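Local atomic coordinates of succinoglycan biosynthesis protein (Bacillus cereus ATCC 14579, PDB entry 2QGM), a protein that is named for succinoglycan biosynthesis and, as an erythromycin esterase-like protein, may be a hydrolase, though its substrate is unknown. Residues 50-55 with 61-66; 92-97 with 149-154; 98-101 with 105-108; 118-123 with 133-138; 154-157 with 163-166. All blocks are in the same frame, centred on the assembly; numbering follows the deposited sequence.

Interaction 1. Residues 50-55 with 61-66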
# COMPACT_ATOMS: atom_id res chain seq x y z
N ASN A 50 -6.09 -15.26 17.43
CA ASN A 50 -4.75 -15.77 17.69
C ASN A 50 -3.96 -14.56 18.18
O ASN A 50 -3.61 -13.68 17.40
CB ASN A 50 -4.11 -16.32 16.41
CG ASN A 50 -4.86 -17.50 15.86
OD1 ASN A 50 -4.85 -18.59 16.44
ND2 ASN A 50 -5.54 -17.30 14.74
N PRO A 51 -3.69 -14.50 19.49
CA PRO A 51 -2.96 -13.37 20.05
C PRO A 51 -1.51 -13.20 19.60
O PRO A 51 -0.79 -14.17 19.35
CB PRO A 51 -3.06 -13.59 21.55
CG PRO A 51 -3.03 -15.08 21.66
CD PRO A 51 -3.97 -15.51 20.54
N LEU A 52 -1.10 -11.94 19.49
CA LEU A 52 0.26 -11.60 19.10
C LEU A 52 0.97 -11.17 20.38
O LEU A 52 0.40 -10.49 21.24
CB LEU A 52 0.24 -10.47 18.07
CG LEU A 52 -0.49 -10.83 16.77
CD1 LEU A 52 -0.54 -9.61 15.88
CD2 LEU A 52 0.22 -11.99 16.08
N LYS A 53 2.23 -11.57 20.51
CA LYS A 53 3.01 -11.28 21.70
C LYS A 53 3.81 -9.99 21.68
O LYS A 53 4.06 -9.40 22.73
CB LYS A 53 3.97 -12.44 21.98
CG LYS A 53 4.97 -12.66 20.86
CD LYS A 53 6.06 -13.64 21.25
CE LYS A 53 7.05 -13.81 20.11
NZ LYS A 53 8.22 -14.69 20.45
N THR A 54 4.21 -9.55 20.50
CA THR A 54 5.03 -8.35 20.39
C THR A 54 4.91 -7.76 18.99
O THR A 54 4.31 -8.38 18.11
CB THR A 54 6.51 -8.70 20.62
OG1 THR A 54 7.32 -7.51 20.55
CG2 THR A 54 7.00 -9.69 19.57
N ILE A 55 5.46 -6.57 18.80
CA ILE A 55 5.46 -5.91 17.50
C ILE A 55 6.91 -5.87 16.99
O ILE A 55 7.16 -5.50 15.85
CB ILE A 55 4.95 -4.45 17.59
CG1 ILE A 55 5.84 -3.65 18.54
CG2 ILE A 55 3.51 -4.40 18.08
CD1 ILE A 55 5.47 -2.19 18.60
N PHE A 61 9.31 -15.65 15.63
CA PHE A 61 8.02 -15.59 14.95
C PHE A 61 7.02 -16.69 15.31
O PHE A 61 6.13 -17.00 14.51
CB PHE A 61 8.24 -15.61 13.43
CG PHE A 61 9.01 -14.43 12.91
CD1 PHE A 61 8.55 -13.14 13.11
CD2 PHE A 61 10.18 -14.62 12.18
CE1 PHE A 61 9.24 -12.04 12.59
CE2 PHE A 61 10.88 -13.53 11.66
CZ PHE A 61 10.41 -12.23 11.86
N GLU A 62 7.15 -17.27 16.49
CA GLU A 62 6.24 -18.34 16.90
C GLU A 62 4.77 -17.93 16.88
O GLU A 62 3.91 -18.73 16.51
CB GLU A 62 6.61 -18.85 18.30
CG GLU A 62 7.83 -19.75 18.33
CD GLU A 62 7.65 -21.02 17.51
OE1 GLU A 62 6.72 -21.80 17.82
OE2 GLU A 62 8.44 -21.24 16.56
N ASP A 63 4.47 -16.69 17.26
CA ASP A 63 3.08 -16.25 17.30
C ASP A 63 2.50 -15.93 15.93
O ASP A 63 1.31 -15.62 15.81
CB ASP A 63 2.92 -15.04 18.24
CG ASP A 63 3.65 -13.82 17.75
OD1 ASP A 63 4.66 -13.97 17.02
OD2 ASP A 63 3.24 -12.69 18.11
N LEU A 64 3.32 -16.02 14.89
CA LEU A 64 2.85 -15.76 13.53
C LEU A 64 2.59 -17.04 12.75
O LEU A 64 2.21 -17.00 11.58
CB LEU A 64 3.85 -14.88 12.77
CG LEU A 64 4.04 -13.48 13.37
CD1 LEU A 64 5.09 -12.70 12.58
CD2 LEU A 64 2.71 -12.74 13.37
N LYS A 65 2.80 -18.19 13.39
CA LYS A 65 2.55 -19.46 12.72
C LYS A 65 1.10 -19.57 12.25
O LYS A 65 0.83 -20.13 11.19
CB LYS A 65 2.92 -20.63 13.63
CG LYS A 65 4.41 -20.69 13.96
CD LYS A 65 4.90 -22.12 14.20
CE LYS A 65 4.15 -22.80 15.33
NZ LYS A 65 4.65 -24.20 15.54
N PRO A 66 0.14 -19.05 13.03
CA PRO A 66 -1.25 -19.15 12.57
C PRO A 66 -1.43 -18.37 11.27
O PRO A 66 -2.30 -18.69 10.46
CB PRO A 66 -2.04 -18.55 13.72
CG PRO A 66 -1.23 -18.92 14.91
CD PRO A 66 0.19 -18.62 14.44
O HOH W 1 -0.96 -16.32 17.40
O HOH W 2 3.59 -10.55 16.53

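Interaction 2. Residues 92-97 with 149-154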
# COMPACT_ATOMS: atom_id res chain seq x y z
N MSE A 92 4.51 -3.08 13.50
CA MSE A 92 3.94 -4.42 13.40
C MSE A 92 3.91 -4.86 11.94
O MSE A 92 4.08 -6.04 11.64
CB MSE A 92 2.53 -4.45 14.00
CG MSE A 92 1.79 -5.80 13.87
SE MSE A 92 2.62 -7.21 14.92
CE MSE A 92 3.38 -8.29 13.52
N LYS A 93 3.69 -3.92 11.03
CA LYS A 93 3.68 -4.26 9.61
C LYS A 93 5.08 -4.67 9.17
O LYS A 93 5.23 -5.54 8.33
CB LYS A 93 3.16 -3.09 8.78
CG LYS A 93 1.66 -2.92 8.87
CD LYS A 93 1.12 -1.77 8.04
CE LYS A 93 1.28 -2.04 6.56
NZ LYS A 93 0.69 -0.92 5.78
N PHE A 94 6.09 -4.03 9.74
CA PHE A 94 7.47 -4.36 9.45
C PHE A 94 7.71 -5.80 9.94
O PHE A 94 8.32 -6.61 9.24
CB PHE A 94 8.37 -3.34 10.17
CG PHE A 94 9.84 -3.64 10.17
CD1 PHE A 94 10.41 -4.60 9.32
CD2 PHE A 94 10.68 -2.94 11.04
CE1 PHE A 94 11.79 -4.84 9.34
CE2 PHE A 94 12.05 -3.18 11.07
CZ PHE A 94 12.62 -4.13 10.22
N ARG A 95 7.21 -6.13 11.13
CA ARG A 95 7.38 -7.49 11.64
C ARG A 95 6.72 -8.47 10.68
O ARG A 95 7.30 -9.50 10.33
CB ARG A 95 6.78 -7.62 13.05
CG ARG A 95 6.86 -9.00 13.66
CD ARG A 95 6.45 -8.96 15.13
NE ARG A 95 6.21 -10.30 15.69
CZ ARG A 95 7.16 -11.18 15.97
NH1 ARG A 95 8.44 -10.89 15.75
NH2 ARG A 95 6.83 -12.37 16.45
N LEU A 96 5.51 -8.15 10.23
CA LEU A 96 4.77 -8.99 9.30
C LEU A 96 5.54 -9.17 7.98
O LEU A 96 5.65 -10.27 7.47
CB LEU A 96 3.39 -8.40 9.01
CG LEU A 96 2.13 -9.05 9.58
CD1 LEU A 96 2.45 -9.86 10.83
CD2 LEU A 96 1.09 -7.97 9.86
N VAL A 97 6.07 -8.08 7.45
CA VAL A 97 6.84 -8.12 6.21
C VAL A 97 8.04 -9.04 6.39
O VAL A 97 8.30 -9.92 5.57
CB VAL A 97 7.33 -6.69 5.80
CG1 VAL A 97 8.34 -6.78 4.65
CG2 VAL A 97 6.14 -5.82 5.40
N ILE A 149 13.12 -0.30 5.90
CA ILE A 149 13.88 -0.15 4.67
C ILE A 149 15.33 -0.57 4.89
O ILE A 149 15.94 -1.18 4.02
CB ILE A 149 13.79 1.31 4.17
CG1 ILE A 149 12.34 1.65 3.87
CG2 ILE A 149 14.69 1.51 2.95
CD1 ILE A 149 12.09 3.08 3.46
N GLU A 150 15.87 -0.26 6.06
CA GLU A 150 17.25 -0.64 6.35
C GLU A 150 17.37 -2.16 6.45
O GLU A 150 18.33 -2.74 5.96
CB GLU A 150 17.71 0.02 7.65
CG GLU A 150 17.81 1.53 7.51
CD GLU A 150 18.19 2.20 8.81
OE1 GLU A 150 17.58 1.85 9.84
OE2 GLU A 150 19.08 3.07 8.79
N TRP A 151 16.38 -2.80 7.06
CA TRP A 151 16.39 -4.26 7.15
C TRP A 151 16.38 -4.87 5.75
O TRP A 151 17.07 -5.85 5.47
CB TRP A 151 15.18 -4.78 7.92
CG TRP A 151 15.04 -6.26 7.76
CD1 TRP A 151 15.82 -7.22 8.31
CD2 TRP A 151 14.13 -6.94 6.87
NE1 TRP A 151 15.48 -8.46 7.82
CE2 TRP A 151 14.44 -8.31 6.93
CE3 TRP A 151 13.10 -6.51 6.02
CZ2 TRP A 151 13.76 -9.27 6.17
CZ3 TRP A 151 12.42 -7.47 5.27
CH2 TRP A 151 12.75 -8.83 5.35
N MSE A 152 15.58 -4.30 4.86
CA MSE A 152 15.49 -4.80 3.49
C MSE A 152 16.87 -4.74 2.83
O MSE A 152 17.28 -5.68 2.13
CB MSE A 152 14.48 -3.97 2.69
CG MSE A 152 13.05 -4.10 3.18
SE MSE A 152 11.80 -3.16 2.07
CE MSE A 152 10.18 -3.98 2.76
N LYS A 153 17.59 -3.65 3.06
CA LYS A 153 18.93 -3.49 2.50
C LYS A 153 19.83 -4.58 3.10
O LYS A 153 20.60 -5.23 2.38
CB LYS A 153 19.48 -2.10 2.85
CG LYS A 153 20.85 -1.81 2.25
CD LYS A 153 21.45 -0.52 2.79
CE LYS A 153 21.86 -0.67 4.25
NZ LYS A 153 22.46 0.59 4.79
N ASP A 154 19.71 -4.80 4.41
CA ASP A 154 20.52 -5.84 5.08
C ASP A 154 20.22 -7.22 4.51
O ASP A 154 21.13 -7.99 4.24
CB ASP A 154 20.27 -5.87 6.59
CG ASP A 154 20.74 -4.62 7.30
OD1 ASP A 154 21.61 -3.90 6.76
OD2 ASP A 154 20.23 -4.35 8.42

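Interaction 3. Residues 98-101 with 105-108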
# COMPACT_ATOMS: atom_id res chain seq x y z
N LYS A 98 8.76 -8.86 7.49
CA LYS A 98 9.93 -9.69 7.75
C LYS A 98 9.56 -11.17 7.80
O LYS A 98 10.29 -12.02 7.28
CB LYS A 98 10.59 -9.26 9.06
CG LYS A 98 11.99 -9.80 9.23
CD LYS A 98 12.65 -9.24 10.48
CE LYS A 98 14.06 -9.75 10.63
NZ LYS A 98 14.64 -9.32 11.93
N TYR A 99 8.42 -11.49 8.41
CA TYR A 99 7.98 -12.88 8.48
C TYR A 99 7.65 -13.42 7.09
O TYR A 99 8.07 -14.52 6.73
CB TYR A 99 6.74 -12.99 9.39
CG TYR A 99 6.19 -14.39 9.47
CD1 TYR A 99 6.86 -15.38 10.19
CD2 TYR A 99 5.01 -14.74 8.82
CE1 TYR A 99 6.36 -16.68 10.26
CE2 TYR A 99 4.51 -16.03 8.87
CZ TYR A 99 5.19 -17.00 9.59
OH TYR A 99 4.70 -18.29 9.62
N LEU A 100 6.90 -12.65 6.30
CA LEU A 100 6.55 -13.08 4.95
C LEU A 100 7.78 -13.31 4.08
O LEU A 100 7.84 -14.27 3.31
CB LEU A 100 5.66 -12.03 4.26
CG LEU A 100 4.24 -11.85 4.81
CD1 LEU A 100 3.51 -10.84 3.95
CD2 LEU A 100 3.51 -13.18 4.83
N VAL A 101 8.78 -12.45 4.21
CA VAL A 101 9.99 -12.59 3.40
C VAL A 101 10.84 -13.78 3.84
O VAL A 101 11.21 -14.62 3.01
CB VAL A 101 10.86 -11.30 3.46
CG1 VAL A 101 12.20 -11.53 2.79
CG2 VAL A 101 10.15 -10.16 2.75
N GLY A 105 8.58 -16.87 1.67
CA GLY A 105 9.05 -16.59 0.32
C GLY A 105 8.48 -15.38 -0.40
O GLY A 105 8.34 -15.42 -1.62
N PHE A 106 8.13 -14.32 0.33
CA PHE A 106 7.63 -13.13 -0.34
C PHE A 106 8.86 -12.33 -0.76
O PHE A 106 9.83 -12.23 -0.01
CB PHE A 106 6.70 -12.34 0.59
CG PHE A 106 5.28 -12.85 0.57
CD1 PHE A 106 4.33 -12.24 -0.24
CD2 PHE A 106 4.92 -13.98 1.30
CE1 PHE A 106 3.02 -12.76 -0.32
CE2 PHE A 106 3.63 -14.51 1.23
CZ PHE A 106 2.68 -13.90 0.42
N THR A 107 8.82 -11.77 -1.97
CA THR A 107 9.99 -11.07 -2.51
C THR A 107 9.76 -9.69 -3.10
O THR A 107 10.68 -8.88 -3.18
CB THR A 107 10.62 -11.94 -3.60
OG1 THR A 107 9.60 -12.32 -4.54
CG2 THR A 107 11.22 -13.21 -2.99
N ASN A 108 8.53 -9.41 -3.52
CA ASN A 108 8.23 -8.10 -4.10
C ASN A 108 7.51 -7.23 -3.08
O ASN A 108 6.45 -7.59 -2.58
CB ASN A 108 7.33 -8.27 -5.33
CG ASN A 108 7.91 -9.22 -6.34
OD1 ASN A 108 7.23 -10.12 -6.83
ND2 ASN A 108 9.18 -9.02 -6.67
O HOH W 3 11.48 -14.40 0.25
O HOH W 4 11.19 -17.49 2.74

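Interaction 4. Residues 118-123 with 133-138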
# COMPACT_ATOMS: atom_id res chain seq x y z
N GLY A 118 10.09 4.98 -5.67
CA GLY A 118 10.31 3.55 -5.62
C GLY A 118 11.62 3.15 -6.25
O GLY A 118 12.34 2.31 -5.71
N LEU A 119 11.94 3.75 -7.40
CA LEU A 119 13.18 3.47 -8.13
C LEU A 119 14.39 3.76 -7.23
O LEU A 119 15.35 3.00 -7.21
CB LEU A 119 13.26 4.35 -9.40
CG LEU A 119 12.18 4.15 -10.48
CD1 LEU A 119 12.44 5.09 -11.66
CD2 LEU A 119 12.19 2.71 -10.95
N LYS A 120 14.33 4.86 -6.48
CA LYS A 120 15.41 5.26 -5.60
C LYS A 120 15.48 4.37 -4.36
O LYS A 120 16.56 4.05 -3.88
CB LYS A 120 15.26 6.72 -5.17
CG LYS A 120 15.21 7.71 -6.34
CD LYS A 120 14.96 9.13 -5.85
CE LYS A 120 14.63 10.08 -7.01
NZ LYS A 120 15.67 10.06 -8.07
N LEU A 121 14.32 3.98 -3.84
CA LEU A 121 14.30 3.11 -2.66
C LEU A 121 14.80 1.73 -3.06
O LEU A 121 15.48 1.06 -2.28
CB LEU A 121 12.89 3.02 -2.08
CG LEU A 121 12.55 4.24 -1.21
CD1 LEU A 121 11.04 4.38 -1.06
CD2 LEU A 121 13.23 4.09 0.14
N ASN A 122 14.48 1.31 -4.28
CA ASN A 122 14.93 -0.00 -4.72
C ASN A 122 16.44 0.05 -4.87
O ASN A 122 17.14 -0.88 -4.48
CB ASN A 122 14.27 -0.43 -6.03
CG ASN A 122 14.38 -1.93 -6.26
OD1 ASN A 122 14.46 -2.71 -5.31
ND2 ASN A 122 14.36 -2.35 -7.52
N GLU A 123 16.96 1.14 -5.42
CA GLU A 123 18.40 1.27 -5.58
C GLU A 123 19.05 1.23 -4.20
O GLU A 123 20.11 0.64 -4.02
CB GLU A 123 18.76 2.58 -6.29
CG GLU A 123 20.24 2.70 -6.61
CD GLU A 123 20.57 3.97 -7.38
OE1 GLU A 123 19.81 4.30 -8.32
OE2 GLU A 123 21.57 4.64 -7.04
N ARG A 133 15.23 8.58 3.74
CA ARG A 133 14.46 9.70 4.29
C ARG A 133 14.02 10.68 3.20
O ARG A 133 12.96 11.30 3.30
CB ARG A 133 15.31 10.45 5.32
CG ARG A 133 14.68 11.73 5.86
CD ARG A 133 15.59 12.41 6.87
NE ARG A 133 14.95 13.56 7.51
CZ ARG A 133 14.65 14.70 6.90
NH1 ARG A 133 14.93 14.86 5.61
NH2 ARG A 133 14.06 15.68 7.57
N GLU A 134 14.84 10.80 2.17
CA GLU A 134 14.57 11.70 1.05
C GLU A 134 13.65 11.11 -0.01
O GLU A 134 13.14 11.84 -0.86
CB GLU A 134 15.90 12.12 0.41
CG GLU A 134 16.75 13.05 1.27
CD GLU A 134 18.16 13.22 0.75
OE1 GLU A 134 18.35 13.19 -0.49
OE2 GLU A 134 19.09 13.40 1.57
N PHE A 135 13.41 9.80 0.04
CA PHE A 135 12.55 9.16 -0.97
C PHE A 135 11.14 8.85 -0.50
O PHE A 135 10.31 8.40 -1.28
CB PHE A 135 13.19 7.86 -1.47
CG PHE A 135 14.66 7.95 -1.75
CD1 PHE A 135 15.20 9.05 -2.43
CD2 PHE A 135 15.51 6.92 -1.38
CE1 PHE A 135 16.57 9.10 -2.73
CE2 PHE A 135 16.87 6.96 -1.67
CZ PHE A 135 17.41 8.05 -2.34
N LEU A 136 10.86 9.07 0.78
CA LEU A 136 9.54 8.81 1.35
C LEU A 136 8.80 10.12 1.55
O LEU A 136 9.27 11.00 2.28
CB LEU A 136 9.69 8.08 2.69
CG LEU A 136 10.42 6.74 2.63
CD1 LEU A 136 10.82 6.31 4.03
CD2 LEU A 136 9.52 5.70 1.97
N LYS A 137 7.64 10.27 0.92
CA LYS A 137 6.88 11.50 1.05
C LYS A 137 6.28 11.63 2.45
O LYS A 137 5.92 10.63 3.08
CB LYS A 137 5.80 11.56 -0.02
CG LYS A 137 6.35 11.46 -1.44
CD LYS A 137 7.44 12.50 -1.75
CE LYS A 137 8.85 12.00 -1.45
NZ LYS A 137 9.90 12.95 -1.92
N LEU A 138 6.18 12.87 2.93
CA LEU A 138 5.70 13.15 4.29
C LEU A 138 4.71 12.21 4.94
O LEU A 138 3.76 11.71 4.33
CB LEU A 138 5.19 14.59 4.38
CG LEU A 138 6.31 15.61 4.66
CD1 LEU A 138 5.71 17.00 4.82
CD2 LEU A 138 7.06 15.20 5.93

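Interaction 5. Residues 154-157 with 163-166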
# COMPACT_ATOMS: atom_id res chain seq x y z
N ASP A 154 19.71 -4.80 4.41
CA ASP A 154 20.52 -5.84 5.08
C ASP A 154 20.22 -7.22 4.51
O ASP A 154 21.13 -7.99 4.24
CB ASP A 154 20.27 -5.87 6.59
CG ASP A 154 20.74 -4.62 7.30
OD1 ASP A 154 21.61 -3.90 6.76
OD2 ASP A 154 20.23 -4.35 8.42
N TYR A 155 18.93 -7.53 4.33
CA TYR A 155 18.53 -8.82 3.79
C TYR A 155 19.16 -9.02 2.41
O TYR A 155 19.76 -10.06 2.13
CB TYR A 155 16.99 -8.91 3.69
CG TYR A 155 16.47 -10.26 3.19
CD1 TYR A 155 16.24 -11.32 4.07
CD2 TYR A 155 16.28 -10.49 1.83
CE1 TYR A 155 15.84 -12.58 3.60
CE2 TYR A 155 15.87 -11.74 1.35
CZ TYR A 155 15.65 -12.77 2.24
OH TYR A 155 15.26 -14.01 1.76
N ASN A 156 19.06 -8.00 1.56
CA ASN A 156 19.62 -8.06 0.21
C ASN A 156 21.15 -8.09 0.21
O ASN A 156 21.77 -8.51 -0.76
CB ASN A 156 19.15 -6.85 -0.61
CG ASN A 156 17.73 -7.02 -1.13
OD1 ASN A 156 17.16 -6.10 -1.72
ND2 ASN A 156 17.16 -8.19 -0.92
N ALA A 157 21.75 -7.64 1.31
CA ALA A 157 23.21 -7.61 1.42
C ALA A 157 23.78 -8.98 1.77
O ALA A 157 24.99 -9.21 1.63
CB ALA A 157 23.62 -6.58 2.47
N LYS A 163 17.69 -14.58 -4.19
CA LYS A 163 16.48 -13.91 -4.67
C LYS A 163 16.32 -12.67 -3.79
O LYS A 163 15.96 -12.77 -2.62
CB LYS A 163 15.27 -14.82 -4.53
CG LYS A 163 15.43 -16.17 -5.23
CD LYS A 163 15.76 -16.01 -6.72
CE LYS A 163 14.66 -15.29 -7.48
NZ LYS A 163 15.00 -15.18 -8.93
N LYS A 164 16.59 -11.51 -4.38
CA LYS A 164 16.52 -10.23 -3.67
C LYS A 164 15.13 -9.61 -3.58
O LYS A 164 14.30 -9.80 -4.47
CB LYS A 164 17.46 -9.22 -4.33
CG LYS A 164 18.87 -9.73 -4.56
CD LYS A 164 19.53 -10.15 -3.25
CE LYS A 164 21.00 -10.45 -3.45
NZ LYS A 164 21.18 -11.55 -4.44
N ILE A 165 14.89 -8.85 -2.52
CA ILE A 165 13.62 -8.17 -2.36
C ILE A 165 13.63 -7.03 -3.35
O ILE A 165 14.63 -6.33 -3.50
CB ILE A 165 13.47 -7.56 -0.94
CG1 ILE A 165 13.46 -8.66 0.12
CG2 ILE A 165 12.19 -6.74 -0.86
CD1 ILE A 165 13.54 -8.11 1.55
N GLN A 166 12.51 -6.84 -4.05
CA GLN A 166 12.40 -5.75 -5.01
C GLN A 166 11.46 -4.72 -4.40
O GLN A 166 10.41 -5.07 -3.85
CB GLN A 166 11.80 -6.27 -6.33
CG GLN A 166 12.69 -7.27 -7.07
CD GLN A 166 14.02 -6.68 -7.50
OE1 GLN A 166 14.07 -5.58 -8.06
NE2 GLN A 166 15.10 -7.41 -7.25
O HOH W 5 15.99 -14.97 -1.01

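Interaction 1. Residues 50-55 with 61-66
Asp63 reaches from a 3-10 turn at 62-64, just ahead of helix 65-71, to the chain that leaves Asn50 and Pro51, the edge strand of the mixed sheet. Three kinds of contact join the two segments. The first is a direct hydrogen bond: Lys53 N gives its hydrogen to Asp63 OD2 at 2.8 Å, nearly straight at 165°. The donor meets the carboxylate oxygen on the anti side, 28° out of the carboxylate plane. With CG set between its backbone N and carbonyl carbon (chi1 65°), the aspartate swings its carboxylate toward the backbone of Lys53, where Lys53 CG also closes on OD2 at 3.2 Å. The other oxygen, OD1, forms a salt bridge with Arg95 of helix 87-104, so both ends of the carboxylate are held.

Water supplies the second kind. One molecule donates to Asp63 OD2 at 2.7 Å and to Thr54 O at 2.8 Å, giving OD2 a second donor beside Lys53 N. Another donates to Pro51 O and Asp63 O, each at 2.9 Å, and bridges the two backbones.

The third is apolar. Leu52 and Leu64 are set crosswise and meet through their CD2 methyls; Leu52 also lies on Met385 and Leu387 of the adjoining strand, and Leu64 on Leu96 and Tyr99, which links the sheet edge to helix 87-104. At the far end the amide of Asn50 lies against the ring of Pro66, with Asn50 CG 3.7 Å from Pro66 CB.

Interaction 2. Residues 92-97 with 149-154
Lys93 NZ is gripped by Glu81 in a salt bridge and by the carbonyl of Leu79 in a hydrogen bond, and its charge also lies against Trp304 in a cation-pi contact; from another flank of the same helix Phe94 and Val97 turn to Trp151 and Met152. The two helices, 87-104 and 143-157, belong to successive crossover connections of the mixed sheet, one between the parallel strands 76-79 and 108-111 and the other between 108-111 and 166-171. They run almost side by side: the short segments make an angle of 19° and approach to 11.2 Å between axes, a spacing bridged chiefly by the two aromatic side chains.

Trp151 buries the most surface of any residue here. Its CG stands anti to the backbone N (chi1 167°), which sends the indole toward the other helix. The CZ end of Phe94 comes obliquely to the root of that side chain, with Phe94 CZ 3.5 Å from Trp151 CB, while Trp151 CG lies at the edge of the phenyl ring, in its plane, 3.9 Å from Phe94 CE1. The phenyl and the five-membered ring are 5.8 Å apart between centroids and tilted by 47°, so the pair is neither a flat stack nor a T. Beyond the segments, the indole continues onto Lys98, Val101 and Thr102 of helix 87-104, and Phe94 is backed by Pro57, Ala147 and Met148.

One turn further along, the CG1 methyl of Val97 reaches Trp151 CZ3 at 4.2 Å and, closer still, the end of the extended selenomethionine side chain, Met152 CE, at 3.8 Å.

Interaction 3. Residues 98-101 with 105-108
Phe106 N turns back to bond Leu100 O, six residues earlier, across the end of helix 87-104, after Gly105 has left the helix with a positive phi of 66°. The bond is 3.0 Å long and fairly straight (164°), yet its donor stands 42° above the carbonyl plane and not on a lone pair. The turn thus uses carbonyls near the end of the helix to redirect the chain toward strand 108-111, in the crossover that leads from strand 76-79.

Val101 also holds the backbone. Its CA-H points at Phe106 O, with CA and O 3.4 Å apart, and its methyls lie against the same oxygen. Two waters then finish the polar work: one donates to both Val101 O at 2.8 Å and Phe106 O at 2.7 Å, and the other donates to Val101 O and accepts from Gly105 N, each leg being 2.9 Å.

Among the side chains, Phe106 has its CG anti to its carbonyl carbon, which brings the ring against Leu100: Leu100 CB is 3.6 Å from Phe106 CD2, and the CD1 methyl of Leu100 sits 4.2 Å above the ring plane, over its centre. Leu100 O lies at the edge of the same ring, in its plane. Met302 of strand 301-304 lies against Leu100, Val101 and Phe106 and ties the turn to the sheet.

Two carbonyls near the helix end are thus satisfied differently, Leu100 O by a later amide and Val101 O by water, so the chain can leave the helix with these carbonyls paired while an apolar face stays packed toward the sheet.

Interaction 4. Residues 118-123 with 133-138
Helix 115-127 is covered on one flank by the loop leading to helix 143-157, where Phe135 lays its ring against Lys120 and Leu121. The aliphatic part of Lys120 covers one face of the ring. Its CB sits 3.5 Å from the centroid of the Phe135 ring and only 6° off the ring normal, a CH-pi contact with the CB over the middle of the face. The chain then runs across the ring, and Lys120 CD comes to 3.4 Å from Phe135 CD1. A bend at the last torsion (chi4 -54°) turns the ammonium end away from the loop, where Asp176 offers a long, weak ion pair.

Leu121 takes the edge of the same ring. Its CD2 methyl lies near the ring plane, 3.9 Å from the Phe135 CD2 atom, and its CG is 3.7 Å from Phe135 CB as the two side chains run antiparallel past one another.

Both segments lie in the long connection between the parallel strands 108-111 and 166-171 of the mixed sheet, which holds two helices in succession. Leu136, the next residue after Phe135, is buried and packs on Leu121, its CD2 3.6 Å from Leu121 CD1. Ile149 of helix 143-157 touches both leucines, and Ile146 and Pro141 press on Leu136 as well. Pro132, just ahead of the loop segment, leans on Leu121.

Interaction 5. Residues 154-157 with 163-166
Tyr155 stands with CG anti to its backbone N (chi1 -178°), which carries the ring from the last turn of helix 143-157 beside Ile165 in the loop that returns to the sheet. Its CB is 4.1 Å from Ile165 CD1, and CG meets the same methyl slightly nearer. The closest touch of this side chain is Tyr155 CD2 to Ile165 CD1 at 3.6 Å, with Ile165 CG1 lying next to it; the two side chains stand nearly perpendicular. Further out, CE2 has Lys163 O near the ring plane at its edge, 4.1 Å away. At the tip, Tyr155 OH is joined by a 3.0 Å bond to a water that donates to Lys163 O at 2.7 Å, so the phenol ties the helix end to the loop backbone indirectly.

The next residue carries the other half of the contact. The side chain of Asn156 lies along the backbone of Lys164 and Ile165, and Lys164 folds over the helix end until its CE is 3.4 Å from Asn156 O. Two bends in that lysine, at chi2 and chi4, bring NZ to the carbonyl of Asn161, which also gives its side-chain amide to Tyr155 O.

Val101 of helix 87-104 touches both Tyr155 and Ile165, Ile125 and Gln126 of helix 115-127 lie beside Asn156, and Gln166 then enters strand 166-171, pairing by backbone hydrogen bonds with Thr107, just ahead of strand 108-111, and with Phe109 within it.

Interactions 2 and 3 are buried and share helix 87-104, whereas interactions 1, 4 and 5 are partly open to solvent. Trp151 of interaction 2 packs on interactions 3 and 5, so these three form one patch around two neighbouring helices. Interaction 1 joins that patch from the strand 50-51 end of the sheet, by Arg95 and Tyr99. Interaction 4 touches it through Ile149, while Asn122 hydrogen-bonds Gln166 of interaction 5. Chemistry follows position: side chains alone make interactions 2 and 4, whereas interaction 1 centres on a carboxylate and interactions 3 and 5 on backbone near helix ends, all three with bridging waters.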